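Local atomic coordinates of D-aminopeptidase (Burkholderia sp. LK4, PDB entry 5TZB), a protein that probably cleaves N-terminal residues, beta-amino acids among them, from peptides, as an Ntn-type hydrolase of peptidase family S58. Residues G85-N90 with D299-F304; L217-Y222 with S259-I264; G93-L98 with V144-Y149. All blocks are in the same frame, centred on the assembly; numbering follows the deposited sequence.

How the interactions relate
All three contacts are buried, so their differences lie in neighbours rather than exposure. Interactions 1 and 2 belong to one sheet, in which strands 298-305 and 260-266 run side by side; Leu302 N and O bond to Val262 O and Ile264 N. Interaction 3 is the loosely bonded side of a second sheet, outermost within this chain, packed against the first through Met146 on Val261 and Thr263. Interaction 2 is touched by no other chain, and its two faces meet helices and the second sheet. Interaction 1 reaches the second and third subunits, and interaction 3 reaches the third. Regular backbone pairing dominates interactions 1 and 2, whereas interaction 3 depends more on a carboxylate and a water.

Interaction 1 (G85-N90 with D299-F304); sequences GVHVLN and DIFLAF
The Phe301 ring approaches the His87 imidazole at its edge: Phe301 CD2 lies in the imidazole plane, 3.9 Å from His87 CD2, and the two side chains run alongside each other in one direction. One face of the Phe301 ring has Asp299 O above it, offset toward the rim, while Leu89 comes in obliquely, its CB 3.6 Å from Phe301 CE2. Helix 272-289 packs on this side of the sheet, and His87 NE2 bonds to Gln280 of the second subunit. On the opposite face of the sheet Val86 CG1 meets Leu302 CD1 at 3.7 Å; Val86 also touches helix 98-104.

Paired backbone bonds join Gly85 with Ala303 and His87 with Phe301, for instance His87 N to Phe301 O at 2.8 Å. Beyond Val88 the register slips by one. Asp299 O then receives Leu89 N weakly, at 3.1 Å, and Asn90 N at 3.3 Å, the latter nearly straight (172°) and on a lone pair in the carbonyl plane. Asn90 ND2 binds the backbone oxygens of Ser297 and Asp295, securing the residue after the slip. Two successive residues facing one define a classic beta bulge, here at the corner where an antiparallel strand turns.

Interaction 2 (L217-Y222 with S259-I264); sequences LVQANY and SIVVTI
Leu217 pairs with Thr263 through two backbone bonds, Leu217 N to Thr263 O at 2.8 Å and Thr263 N to Leu217 O at 3.0 Å. Tyr113 OH joins the same place, bonding to both Leu217 O and Thr263 OG1. Val218 follows on the opposite face, side by side with Val262: its CG1, anti to the carbonyl carbon (chi1 -52°), reaches Val262 CG2 at 3.9 Å, and helix 331-355 packs over both. Val218 CA also makes a CA-H...O contact with Val261 O.

At Gln219 the pairing is with Val261. CB of Gln219 presses on Val261 CG2 at 3.5 Å, while the extended chain carries NE2 away to Thr148 OG1 and Thr114 O. Ala220 offers a small methyl to Ile260, whose CG1, held anti to its own backbone N (chi1 177°), carries CD1 to Ala220 CB (4.2 Å) and about as close to Val218 CB.

The strand ends at Ala220; at Asn221, just past it, N bonds weakly to Ser259 O, and O receives Ser259 N from well above the carbonyl plane. A water bridges the side chains, accepting from Asn221 ND2 at 2.9 Å and donating to Ser259 OG at 2.7 Å. Asn221 OD1 takes Ile190 N, and ND2 also bonds to Tyr149 O. Tyr222 then lays its ring beside Ile260, with CD2 4.1 Å from Ile260 CB.

The chemistry thus passes from regular sheet pairing to a polar end around Ser259, the first residue modelled after a chain gap. That is consistent with an N-terminal nucleophile, as in Ntn hydrolases, positioned by Asn221, the water and Gly298 N, which bonds to Ser259 OG.

Interaction 3 (G93-L98 with V144-Y149); sequences GDATGL and VVMETY
Glu147 reaches across to the backbone of Asp94, where its OE2 takes the amide N at 2.7 Å through the anti lone pair, with an N-H...O angle of 160°. The side chain gets there by folding back: CG stands between the backbone N and the carbonyl carbon (chi1 58°), and a second bend at chi2 (78°) turns the carboxylate toward Gly93. Alongside, a water accepts from Glu147 N at 3.0 Å and lies 2.7 Å from Asp94 O, filling in where the two backbones do not bond directly.

Further along, Thr96 N bonds to Val145 O at 3.0 Å. The return is poorer: across this contact Val145 N makes two weak bonds, to Thr96 O and to Thr96 OG1. The Thr96 and Val145 side chains point the same way, OG1 lying 3.4 Å from Val145 CB. On the other face Ala95 CB touches Met146 CG at 4.0 Å. Leu98 CD2 meets Val144 CG1 with the two side chains at about a right angle.

A second shell sets these groups. Glu147 OE1 bonds to Thr116 OG1, so both carboxylate oxygens have partners, and Thr96 OG1 bonds to Pro143 O. Asp94 points its own carboxylate away from Glu147, to a salt bridge with Arg123 of the third subunit; this probably eases the nearness of two like charges. Asp94 OD1 and Gly97 N also exchange bonds reciprocally with Gly97 N and Asp94 OD1 of that subunit.

Helix 119-129 covers the Thr96 and Val145 face, while Met146 packs on strand 260-266 of the other sheet. This is the layering of an alpha-beta-beta-alpha sandwich, met here at a short, irregular strand, outermost within this chain, that also forms a subunit interface.

Interaction 1 (G85-N90 with D299-F304)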
loop_
_atom_site.group_PDB
_atom_site.type_symbol
_atom_site.label_atom_id
_atom_site.label_comp_id
_atom_site.label_asym_id
_atom_site.label_seq_id
_atom_site.Cartn_x
_atom_site.Cartn_y
_atom_site.Cartn_z
ATOM N N GLY C 85 9.096 10.374 -1.507
ATOM C CA GLY C 85 8.176 9.264 -1.596
ATOM C C GLY C 85 8.856 8.124 -2.332
ATOM O O GLY C 85 9.855 8.336 -3.037
ATOM N N VAL C 86 8.316 6.917 -2.184
ATOM C CA VAL C 86 8.882 5.754 -2.860
ATOM C C VAL C 86 7.830 5.017 -3.658
ATOM O O VAL C 86 6.645 5.032 -3.301
ATOM C CB VAL C 86 9.519 4.767 -1.872
ATOM C CG1 VAL C 86 10.712 5.392 -1.201
ATOM C CG2 VAL C 86 8.501 4.296 -0.830
ATOM N N HIS C 87 8.258 4.375 -4.746
ATOM C CA HIS C 87 7.398 3.419 -5.415
ATOM C C HIS C 87 8.152 2.144 -5.778
ATOM O O HIS C 87 9.275 2.191 -6.291
ATOM C CB HIS C 87 6.759 3.984 -6.696
ATOM C CG HIS C 87 5.912 2.965 -7.390
ATOM N ND1 HIS C 87 4.594 2.736 -7.042
ATOM C CD2 HIS C 87 6.216 2.034 -8.328
ATOM C CE1 HIS C 87 4.117 1.739 -7.765
ATOM N NE2 HIS C 87 5.080 1.293 -8.554
ATOM N N VAL C 88 7.510 1.005 -5.536
ATOM C CA VAL C 88 8.126 -0.271 -5.862
ATOM C C VAL C 88 7.370 -0.986 -6.979
ATOM O O VAL C 88 6.235 -1.416 -6.801
ATOM C CB VAL C 88 8.202 -1.210 -4.631
ATOM C CG1 VAL C 88 8.787 -2.546 -5.065
ATOM C CG2 VAL C 88 9.042 -0.584 -3.539
ATOM N N LEU C 89 8.006 -1.076 -8.144
ATOM C CA LEU C 89 7.473 -1.835 -9.263
ATOM C C LEU C 89 7.673 -3.329 -9.017
ATOM O O LEU C 89 6.820 -4.132 -9.371
ATOM C CB LEU C 89 8.149 -1.401 -10.585
ATOM C CG LEU C 89 7.999 -2.237 -11.863
ATOM C CD1 LEU C 89 6.538 -2.525 -12.244
ATOM C CD2 LEU C 89 8.713 -1.501 -13.017
ATOM N N ASN C 90 8.825 -3.694 -8.461
ATOM C CA ASN C 90 9.128 -5.099 -8.165
ATOM C C ASN C 90 10.165 -5.216 -7.058
ATOM O O ASN C 90 11.356 -4.998 -7.296
ATOM C CB ASN C 90 9.636 -5.800 -9.422
ATOM C CG ASN C 90 9.564 -7.322 -9.322
ATOM O OD1 ASN C 90 8.491 -7.911 -9.488
ATOM N ND2 ASN C 90 10.708 -7.964 -9.082
ATOM N N ASP C 299 13.241 -3.553 -8.716
ATOM C CA ASP C 299 12.930 -2.277 -9.344
ATOM C C ASP C 299 12.302 -1.338 -8.314
ATOM O O ASP C 299 11.099 -1.386 -8.037
ATOM C CB ASP C 299 12.033 -2.497 -10.568
ATOM C CG ASP C 299 12.673 -3.450 -11.595
ATOM O OD1 ASP C 299 13.921 -3.598 -11.595
ATOM O OD2 ASP C 299 11.938 -4.065 -12.395
ATOM N N ILE C 300 13.152 -0.503 -7.722
ATOM C CA ILE C 300 12.760 0.299 -6.568
ATOM C C ILE C 300 13.058 1.773 -6.809
ATOM O O ILE C 300 14.190 2.138 -7.153
ATOM C CB ILE C 300 13.480 -0.217 -5.296
ATOM C CG1 ILE C 300 13.080 -1.673 -5.040
ATOM C CG2 ILE C 300 13.201 0.677 -4.091
ATOM C CD1 ILE C 300 13.845 -2.354 -3.903
ATOM N N PHE C 301 12.038 2.613 -6.640
ATOM C CA PHE C 301 12.120 4.012 -7.053
ATOM C C PHE C 301 11.904 4.999 -5.901
ATOM O O PHE C 301 10.994 4.836 -5.089
ATOM C CB PHE C 301 11.084 4.309 -8.148
ATOM C CG PHE C 301 10.995 3.253 -9.224
ATOM C CD1 PHE C 301 12.129 2.641 -9.729
ATOM C CD2 PHE C 301 9.748 2.876 -9.732
ATOM C CE1 PHE C 301 12.026 1.658 -10.724
ATOM C CE2 PHE C 301 9.643 1.894 -10.727
ATOM C CZ PHE C 301 10.777 1.294 -11.223
ATOM N N LEU C 302 12.724 6.041 -5.871
ATOM C CA LEU C 302 12.634 7.087 -4.863
ATOM C C LEU C 302 12.568 8.427 -5.551
ATOM O O LEU C 302 13.280 8.654 -6.524
ATOM C CB LEU C 302 13.834 7.043 -3.919
ATOM C CG LEU C 302 14.032 8.178 -2.904
ATOM C CD1 LEU C 302 12.921 8.216 -1.893
ATOM C CD2 LEU C 302 15.360 7.986 -2.199
ATOM N N ALA C 303 11.697 9.296 -5.058
ATOM C CA ALA C 303 11.622 10.671 -5.524
ATOM C C ALA C 303 11.661 11.643 -4.339
ATOM O O ALA C 303 10.973 11.437 -3.341
ATOM C CB ALA C 303 10.375 10.886 -6.335
ATOM N N PHE C 304 12.484 12.680 -4.436
ATOM C CA PHE C 304 12.465 13.738 -3.420
ATOM C C PHE C 304 12.387 15.125 -4.060
ATOM O O PHE C 304 12.823 15.338 -5.201
ATOM C CB PHE C 304 13.674 13.631 -2.473
ATOM C CG PHE C 304 15.006 13.980 -3.103
ATOM C CD1 PHE C 304 15.493 15.285 -3.083
ATOM C CD2 PHE C 304 15.796 12.986 -3.666
ATOM C CE1 PHE C 304 16.718 15.597 -3.651
ATOM C CE2 PHE C 304 17.025 13.291 -4.231
ATOM C CZ PHE C 304 17.486 14.605 -4.225
#

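Interaction 2 (L217-Y222 with S259-I264)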
loop_
_atom_site.group_PDB
_atom_site.type_symbol
_atom_site.label_atom_id
_atom_site.label_comp_id
_atom_site.label_asym_id
_atom_site.label_seq_id
_atom_site.Cartn_x
_atom_site.Cartn_y
_atom_site.Cartn_z
ATOM N N LEU C 217 18.759 9.872 -11.388
ATOM C CA LEU C 217 20.020 9.135 -11.363
ATOM C C LEU C 217 19.693 7.650 -11.196
ATOM O O LEU C 217 19.044 7.252 -10.223
ATOM C CB LEU C 217 20.929 9.621 -10.224
ATOM C CG LEU C 217 22.332 9.001 -10.140
ATOM C CD1 LEU C 217 23.212 9.619 -11.189
ATOM C CD2 LEU C 217 22.939 9.191 -8.758
ATOM N N VAL C 218 20.109 6.825 -12.148
ATOM C CA VAL C 218 19.774 5.409 -12.049
ATOM C C VAL C 218 21.027 4.561 -11.905
ATOM O O VAL C 218 22.132 4.969 -12.295
ATOM C CB VAL C 218 18.979 4.915 -13.274
ATOM C CG1 VAL C 218 17.773 5.815 -13.514
ATOM C CG2 VAL C 218 19.889 4.857 -14.507
ATOM N N GLN C 219 20.845 3.392 -11.301
ATOM C CA GLN C 219 21.842 2.333 -11.331
ATOM C C GLN C 219 21.167 1.158 -12.029
ATOM O O GLN C 219 20.355 0.449 -11.429
ATOM C CB GLN C 219 22.322 1.979 -9.924
ATOM C CG GLN C 219 23.350 0.870 -9.856
ATOM C CD GLN C 219 23.998 0.789 -8.488
ATOM O OE1 GLN C 219 24.708 1.710 -8.079
ATOM N NE2 GLN C 219 23.752 -0.308 -7.769
ATOM N N ALA C 220 21.467 1.006 -13.319
ATOM C CA ALA C 220 20.750 0.089 -14.200
ATOM C C ALA C 220 21.464 -1.254 -14.298
ATOM O O ALA C 220 22.628 -1.322 -14.714
ATOM C CB ALA C 220 20.582 0.706 -15.596
ATOM N N ASN C 221 20.742 -2.306 -13.920
ATOM C CA ASN C 221 21.277 -3.659 -13.852
ATOM C C ASN C 221 20.218 -4.694 -14.221
ATOM O O ASN C 221 20.167 -5.765 -13.633
ATOM C CB ASN C 221 21.801 -3.928 -12.436
ATOM C CG ASN C 221 22.640 -5.189 -12.340
ATOM O OD1 ASN C 221 23.584 -5.380 -13.100
ATOM N ND2 ASN C 221 22.287 -6.065 -11.394
ATOM N N TYR C 222 19.364 -4.365 -15.186
ATOM C CA TYR C 222 18.192 -5.189 -15.485
ATOM C C TYR C 222 18.154 -5.562 -16.972
ATOM O O TYR C 222 18.855 -4.968 -17.785
ATOM C CB TYR C 222 16.898 -4.433 -15.129
ATOM C CG TYR C 222 16.591 -3.442 -16.226
ATOM C CD1 TYR C 222 15.717 -3.766 -17.259
ATOM C CD2 TYR C 222 17.233 -2.211 -16.269
ATOM C CE1 TYR C 222 15.496 -2.891 -18.313
ATOM C CE2 TYR C 222 17.014 -1.318 -17.318
ATOM C CZ TYR C 222 16.136 -1.669 -18.336
ATOM O OH TYR C 222 15.897 -0.805 -19.388
ATOM N N SER C 259 17.887 -5.768 -11.800
ATOM C CA SER C 259 17.469 -4.749 -10.843
ATOM C C SER C 259 17.762 -3.349 -11.363
ATOM O O SER C 259 18.703 -3.147 -12.130
ATOM C CB SER C 259 18.166 -4.936 -9.492
ATOM O OG SER C 259 17.860 -6.190 -8.903
ATOM N N ILE C 260 16.964 -2.376 -10.935
ATOM C CA ILE C 260 17.326 -0.991 -11.196
ATOM C C ILE C 260 16.825 -0.103 -10.073
ATOM O O ILE C 260 15.649 -0.136 -9.709
ATOM C CB ILE C 260 16.805 -0.465 -12.571
ATOM C CG1 ILE C 260 17.158 1.020 -12.735
ATOM C CG2 ILE C 260 15.297 -0.697 -12.740
ATOM C CD1 ILE C 260 16.788 1.605 -14.098
ATOM N N VAL C 261 17.738 0.684 -9.511
ATOM C CA VAL C 261 17.344 1.661 -8.506
ATOM C C VAL C 261 17.324 3.028 -9.167
ATOM O O VAL C 261 18.168 3.340 -10.003
ATOM C CB VAL C 261 18.269 1.643 -7.261
ATOM C CG1 VAL C 261 18.188 0.276 -6.563
ATOM C CG2 VAL C 261 19.688 1.936 -7.631
ATOM N N VAL C 262 16.295 3.806 -8.843
ATOM C CA VAL C 262 16.079 5.115 -9.452
ATOM C C VAL C 262 15.893 6.178 -8.370
ATOM O O VAL C 262 15.126 5.972 -7.437
ATOM C CB VAL C 262 14.820 5.123 -10.376
ATOM C CG1 VAL C 262 14.652 6.472 -11.035
ATOM C CG2 VAL C 262 14.928 4.048 -11.452
ATOM N N THR C 263 16.612 7.291 -8.480
ATOM C CA THR C 263 16.289 8.459 -7.678
ATOM C C THR C 263 15.863 9.570 -8.617
ATOM O O THR C 263 16.564 9.872 -9.576
ATOM C CB THR C 263 17.458 8.958 -6.790
ATOM O OG1 THR C 263 17.818 7.952 -5.836
ATOM C CG2 THR C 263 17.033 10.207 -6.015
ATOM N N ILE C 264 14.684 10.125 -8.358
ATOM C CA ILE C 264 14.178 11.294 -9.062
ATOM C C ILE C 264 14.282 12.507 -8.146
ATOM O O ILE C 264 13.857 12.442 -6.991
ATOM C CB ILE C 264 12.713 11.095 -9.480
ATOM C CG1 ILE C 264 12.615 9.995 -10.550
ATOM C CG2 ILE C 264 12.109 12.412 -9.995
ATOM C CD1 ILE C 264 11.171 9.464 -10.748
HETATM O O HOH W 1 20.250 -7.153 -9.674
#

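Interaction 3 (G93-L98 with V144-Y149)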
loop_
_atom_site.group_PDB
_atom_site.type_symbol
_atom_site.label_atom_id
_atom_site.label_comp_id
_atom_site.label_asym_id
_atom_site.label_seq_id
_atom_site.Cartn_x
_atom_site.Cartn_y
_atom_site.Cartn_z
ATOM N N GLY C 93 14.626 -6.778 -4.120
ATOM C CA GLY C 93 15.830 -6.044 -3.771
ATOM C C GLY C 93 15.769 -5.567 -2.335
ATOM O O GLY C 93 14.737 -5.685 -1.664
ATOM N N ASP C 94 16.873 -5.012 -1.860
ATOM C CA ASP C 94 16.968 -4.600 -0.469
ATOM C C ASP C 94 17.193 -3.093 -0.366
ATOM O O ASP C 94 17.821 -2.477 -1.240
ATOM C CB ASP C 94 18.107 -5.348 0.212
ATOM C CG ASP C 94 17.754 -5.822 1.608
ATOM O OD1 ASP C 94 16.781 -5.324 2.200
ATOM O OD2 ASP C 94 18.475 -6.701 2.112
ATOM N N ALA C 95 16.694 -2.497 0.707
ATOM C CA ALA C 95 16.894 -1.066 0.934
ATOM C C ALA C 95 16.776 -0.706 2.419
ATOM O O ALA C 95 16.104 -1.410 3.184
ATOM C CB ALA C 95 15.903 -0.257 0.116
ATOM N N THR C 96 17.449 0.369 2.834
ATOM C CA THR C 96 17.287 0.870 4.202
ATOM C C THR C 96 16.645 2.249 4.157
ATOM O O THR C 96 16.618 2.890 3.105
ATOM C CB THR C 96 18.634 0.918 4.985
ATOM O OG1 THR C 96 19.545 1.824 4.350
ATOM C CG2 THR C 96 19.261 -0.457 5.026
ATOM N N GLY C 97 16.043 2.662 5.270
ATOM C CA GLY C 97 15.503 4.011 5.411
ATOM C C GLY C 97 14.177 4.281 4.724
ATOM O O GLY C 97 13.670 5.405 4.756
ATOM N N LEU C 98 13.573 3.263 4.115
ATOM C CA LEU C 98 12.367 3.525 3.335
ATOM C C LEU C 98 11.088 3.621 4.159
ATOM O O LEU C 98 10.115 4.239 3.716
ATOM C CB LEU C 98 12.178 2.459 2.255
ATOM C CG LEU C 98 13.230 2.392 1.141
ATOM C CD1 LEU C 98 12.713 1.548 -0.013
ATOM C CD2 LEU C 98 13.629 3.772 0.674
ATOM N N VAL C 144 19.116 6.237 3.612
ATOM C CA VAL C 144 18.533 5.492 2.510
ATOM C C VAL C 144 19.641 4.872 1.672
ATOM O O VAL C 144 20.451 5.580 1.075
ATOM C CB VAL C 144 17.636 6.379 1.612
ATOM C CG1 VAL C 144 17.136 5.579 0.385
ATOM C CG2 VAL C 144 16.442 6.939 2.419
ATOM N N VAL C 145 19.690 3.545 1.644
ATOM C CA VAL C 145 20.675 2.845 0.841
ATOM C C VAL C 145 19.919 1.862 -0.032
ATOM O O VAL C 145 19.021 1.164 0.450
ATOM C CB VAL C 145 21.724 2.114 1.694
ATOM C CG1 VAL C 145 22.761 1.429 0.801
ATOM C CG2 VAL C 145 22.417 3.094 2.627
ATOM N N MET C 146 20.233 1.862 -1.329
ATOM C CA MET C 146 19.592 0.963 -2.275
ATOM C C MET C 146 20.675 0.196 -3.009
ATOM O O MET C 146 21.852 0.534 -2.888
ATOM C CB MET C 146 18.688 1.747 -3.223
ATOM C CG MET C 146 17.499 2.385 -2.494
ATOM S SD MET C 146 16.439 3.377 -3.556
ATOM C CE MET C 146 17.444 4.851 -3.719
ATOM N N GLU C 147 20.295 -0.838 -3.761
ATOM C CA GLU C 147 21.287 -1.739 -4.320
ATOM C C GLU C 147 20.857 -2.413 -5.613
ATOM O O GLU C 147 19.666 -2.495 -5.913
ATOM C CB GLU C 147 21.643 -2.829 -3.300
ATOM C CG GLU C 147 20.461 -3.673 -2.819
ATOM C CD GLU C 147 20.016 -4.752 -3.824
ATOM O OE1 GLU C 147 20.837 -5.196 -4.662
ATOM O OE2 GLU C 147 18.836 -5.159 -3.760
ATOM N N THR C 148 21.841 -2.896 -6.365
ATOM C CA THR C 148 21.608 -3.898 -7.403
ATOM C C THR C 148 22.719 -4.967 -7.283
ATOM O O THR C 148 23.705 -4.775 -6.564
ATOM C CB THR C 148 21.569 -3.268 -8.814
ATOM O OG1 THR C 148 22.791 -2.571 -9.052
ATOM C CG2 THR C 148 20.396 -2.266 -8.933
ATOM N N TYR C 149 22.562 -6.086 -7.980
ATOM C CA TYR C 149 23.408 -7.267 -7.774
ATOM C C TYR C 149 24.525 -7.423 -8.827
ATOM O O TYR C 149 24.247 -7.731 -9.987
ATOM C CB TYR C 149 22.498 -8.502 -7.747
ATOM C CG TYR C 149 23.191 -9.838 -7.682
ATOM C CD1 TYR C 149 23.641 -10.361 -6.478
ATOM C CD2 TYR C 149 23.365 -10.602 -8.837
ATOM C CE1 TYR C 149 24.279 -11.610 -6.426
ATOM C CE2 TYR C 149 23.993 -11.842 -8.797
ATOM C CZ TYR C 149 24.445 -12.344 -7.589
ATOM O OH TYR C 149 25.071 -13.575 -7.564
HETATM O O HOH W 2 17.388 -1.445 -3.728
#